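Local coordinates for protein CG8862 (Drosophila melanogaster, PDB 3ISM) that probably cleaves DNA and RNA as a magnesium-dependent mitochondrial endonuclease of the DNA/RNA non-specific (His-Me finger) family, at residues His189-Glu197 against Val231-Phe240. Numbering follows the deposited sequence.
Sequences HFYKVIVGE and VERSAGLLFF
Val195 and Phe240 form a CH-pi contact between strand 189-197 and segment 231-240: Val195 CG2 lies over the centre of the Phe240 ring, 3.5 Å from its centroid and 7° off the normal. Val193 CG2 lies over a face of Phe239 less centrally, 4.2 Å from the centroid and displaced toward the rim. With CG1 of Val193 anti to the backbone N (chi1 179°), that methyl lies beside Phe240 CE2 and Phe239 CB, and CG2 is left to meet the Phe239 ring and, tip to tip, Val231 CG1.

The aromatic pair is Tyr191 and Phe239, planes inclined at 55°, centroids 5.1 Å apart. Aliphatic groups of the other segment also pack against the tyrosine: Val231 CG1 comes within 3.5 Å of Tyr191 CG, Ala235 CB lies near CE2, and Leu237 CD1 reaches OH.

A carbonyl oxygen meets a ring edge where Val193 O lies in the plane of Phe240, 3.4 Å from CE2. The polar bond lies within segment 231-240: Phe239 N donates to Glu232 OE2 (2.8 Å), tying the loop back to the helix; Arg245 forms a salt bridge with the same oxygen.

With no hydrogen bond across it, the contact rests on apolar and aromatic packing, by which helix 228-235 and its loop cover this face of the central sheet. Lys192 and Ile194, on the other face of the strand, pack on helix 136-146, which carries Glu141, a magnesium ligand of this protein, although no metal is bound to this chain.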
# COMPACT_ATOMS: atom_id res chain seq x y z
N HIS B 189 0.96 4.11 -11.92
CA HIS B 189 0.74 5.48 -12.43
C HIS B 189 1.56 6.45 -11.57
O HIS B 189 2.00 6.09 -10.48
CB HIS B 189 -0.74 5.91 -12.30
CG HIS B 189 -1.70 5.10 -13.13
ND1 HIS B 189 -2.09 3.82 -12.79
CD2 HIS B 189 -2.42 5.43 -14.23
CE1 HIS B 189 -2.97 3.38 -13.68
NE2 HIS B 189 -3.19 4.34 -14.56
N PHE B 190 1.74 7.67 -12.06
CA PHE B 190 2.31 8.76 -11.27
C PHE B 190 1.46 10.01 -11.43
O PHE B 190 0.77 10.17 -12.41
CB PHE B 190 3.75 9.04 -11.72
CG PHE B 190 4.70 7.91 -11.49
CD1 PHE B 190 5.37 7.79 -10.28
CD2 PHE B 190 4.95 6.96 -12.49
CE1 PHE B 190 6.25 6.72 -10.05
CE2 PHE B 190 5.83 5.91 -12.28
CZ PHE B 190 6.48 5.78 -11.06
N TYR B 191 1.50 10.92 -10.46
CA TYR B 191 0.75 12.17 -10.56
C TYR B 191 1.67 13.36 -10.36
O TYR B 191 2.74 13.22 -9.77
CB TYR B 191 -0.38 12.26 -9.50
CG TYR B 191 0.14 12.18 -8.09
CD1 TYR B 191 0.72 13.28 -7.45
CD2 TYR B 191 0.06 10.99 -7.39
CE1 TYR B 191 1.23 13.18 -6.17
CE2 TYR B 191 0.54 10.88 -6.10
CZ TYR B 191 1.12 11.97 -5.51
OH TYR B 191 1.60 11.83 -4.24
N LYS B 192 1.22 14.52 -10.82
CA LYS B 192 1.76 15.81 -10.38
C LYS B 192 0.57 16.69 -10.07
O LYS B 192 -0.34 16.83 -10.89
CB LYS B 192 2.62 16.47 -11.46
CG LYS B 192 4.02 15.86 -11.58
CD LYS B 192 4.88 16.69 -12.53
CE LYS B 192 6.26 16.07 -12.77
NZ LYS B 192 7.12 16.12 -11.56
N VAL B 193 0.57 17.28 -8.89
CA VAL B 193 -0.46 18.23 -8.50
C VAL B 193 0.25 19.55 -8.24
O VAL B 193 1.18 19.60 -7.44
CB VAL B 193 -1.30 17.73 -7.28
CG1 VAL B 193 -2.36 18.78 -6.91
CG2 VAL B 193 -1.99 16.40 -7.61
N ILE B 194 -0.20 20.60 -8.92
CA ILE B 194 0.56 21.83 -9.12
C ILE B 194 -0.27 23.08 -8.79
O ILE B 194 -1.43 23.18 -9.19
CB ILE B 194 0.99 21.94 -10.62
CG1 ILE B 194 1.70 20.66 -11.09
CG2 ILE B 194 1.83 23.18 -10.87
CD1 ILE B 194 1.37 20.28 -12.54
N VAL B 195 0.31 24.04 -8.08
CA VAL B 195 -0.35 25.33 -7.87
C VAL B 195 0.60 26.44 -8.28
O VAL B 195 1.72 26.52 -7.78
CB VAL B 195 -0.81 25.51 -6.38
CG1 VAL B 195 -1.10 26.99 -6.05
CG2 VAL B 195 -2.02 24.65 -6.08
N GLY B 196 0.14 27.29 -9.19
CA GLY B 196 0.88 28.49 -9.58
C GLY B 196 0.26 29.73 -8.96
O GLY B 196 -0.96 29.84 -8.86
N GLU B 197 1.12 30.65 -8.52
CA GLU B 197 0.70 31.94 -7.99
C GLU B 197 0.94 33.00 -9.04
O GLU B 197 2.08 33.21 -9.44
CB GLU B 197 1.52 32.30 -6.75
CG GLU B 197 1.44 31.31 -5.60
CD GLU B 197 2.34 31.69 -4.44
OE1 GLU B 197 3.12 32.66 -4.57
OE2 GLU B 197 2.29 31.01 -3.39
N VAL B 231 -7.14 12.33 -7.58
CA VAL B 231 -5.75 12.00 -7.19
C VAL B 231 -5.66 11.78 -5.67
O VAL B 231 -5.03 10.84 -5.20
CB VAL B 231 -4.72 13.10 -7.61
CG1 VAL B 231 -3.29 12.64 -7.34
CG2 VAL B 231 -4.87 13.51 -9.09
N GLU B 232 -6.28 12.68 -4.90
CA GLU B 232 -6.32 12.60 -3.45
C GLU B 232 -6.94 11.30 -2.97
O GLU B 232 -6.39 10.61 -2.11
CB GLU B 232 -7.07 13.80 -2.88
CG GLU B 232 -6.28 15.10 -3.04
CD GLU B 232 -6.96 16.33 -2.49
OE1 GLU B 232 -8.19 16.43 -2.62
OE2 GLU B 232 -6.25 17.21 -1.95
N ARG B 233 -8.07 10.94 -3.54
CA ARG B 233 -8.76 9.73 -3.16
C ARG B 233 -7.91 8.50 -3.46
O ARG B 233 -7.81 7.59 -2.62
CB ARG B 233 -10.10 9.67 -3.90
CG ARG B 233 -11.23 9.12 -3.09
CD ARG B 233 -12.49 9.10 -3.93
NE ARG B 233 -13.36 10.27 -3.73
CZ ARG B 233 -14.35 10.31 -2.84
NH1 ARG B 233 -14.55 9.26 -2.03
NH2 ARG B 233 -15.11 11.38 -2.73
N SER B 234 -7.27 8.47 -4.63
CA SER B 234 -6.38 7.35 -5.00
C SER B 234 -5.09 7.30 -4.20
O SER B 234 -4.57 6.21 -3.92
CB SER B 234 -6.05 7.41 -6.48
OG SER B 234 -7.19 7.12 -7.25
N ALA B 235 -4.53 8.46 -3.85
CA ALA B 235 -3.21 8.46 -3.19
C ALA B 235 -3.26 8.27 -1.69
O ALA B 235 -2.26 7.91 -1.07
CB ALA B 235 -2.43 9.75 -3.50
N GLY B 236 -4.41 8.55 -1.09
CA GLY B 236 -4.48 8.56 0.37
C GLY B 236 -3.75 9.77 0.91
O GLY B 236 -3.12 9.70 1.96
N LEU B 237 -3.80 10.88 0.19
CA LEU B 237 -3.10 12.11 0.58
C LEU B 237 -3.99 13.30 0.31
O LEU B 237 -4.83 13.23 -0.57
CB LEU B 237 -1.81 12.30 -0.24
CG LEU B 237 -0.70 11.24 -0.08
CD1 LEU B 237 0.42 11.42 -1.11
CD2 LEU B 237 -0.15 11.26 1.35
N LEU B 238 -3.78 14.40 1.02
CA LEU B 238 -4.45 15.66 0.69
C LEU B 238 -3.42 16.70 0.27
O LEU B 238 -2.48 17.01 1.02
CB LEU B 238 -5.31 16.17 1.85
CG LEU B 238 -6.48 15.28 2.31
CD1 LEU B 238 -6.93 15.74 3.70
CD2 LEU B 238 -7.67 15.28 1.34
N PHE B 239 -3.61 17.26 -0.93
CA PHE B 239 -2.66 18.23 -1.49
C PHE B 239 -3.14 19.64 -1.27
O PHE B 239 -4.35 19.93 -1.34
CB PHE B 239 -2.41 17.96 -2.99
CG PHE B 239 -2.09 16.53 -3.30
CD1 PHE B 239 -0.84 15.99 -2.97
CD2 PHE B 239 -3.03 15.71 -3.91
CE1 PHE B 239 -0.54 14.65 -3.24
CE2 PHE B 239 -2.75 14.37 -4.17
CZ PHE B 239 -1.49 13.84 -3.85
N PHE B 240 -2.18 20.53 -0.96
CA PHE B 240 -2.47 21.94 -0.79
C PHE B 240 -3.64 22.14 0.19
O PHE B 240 -4.56 22.94 -0.06
CB PHE B 240 -2.71 22.60 -2.16
CG PHE B 240 -1.52 22.47 -3.10
CD1 PHE B 240 -0.47 23.40 -3.04
CD2 PHE B 240 -1.43 21.42 -4.00
CE1 PHE B 240 0.62 23.27 -3.88
CE2 PHE B 240 -0.33 21.29 -4.84
CZ PHE B 240 0.70 22.22 -4.78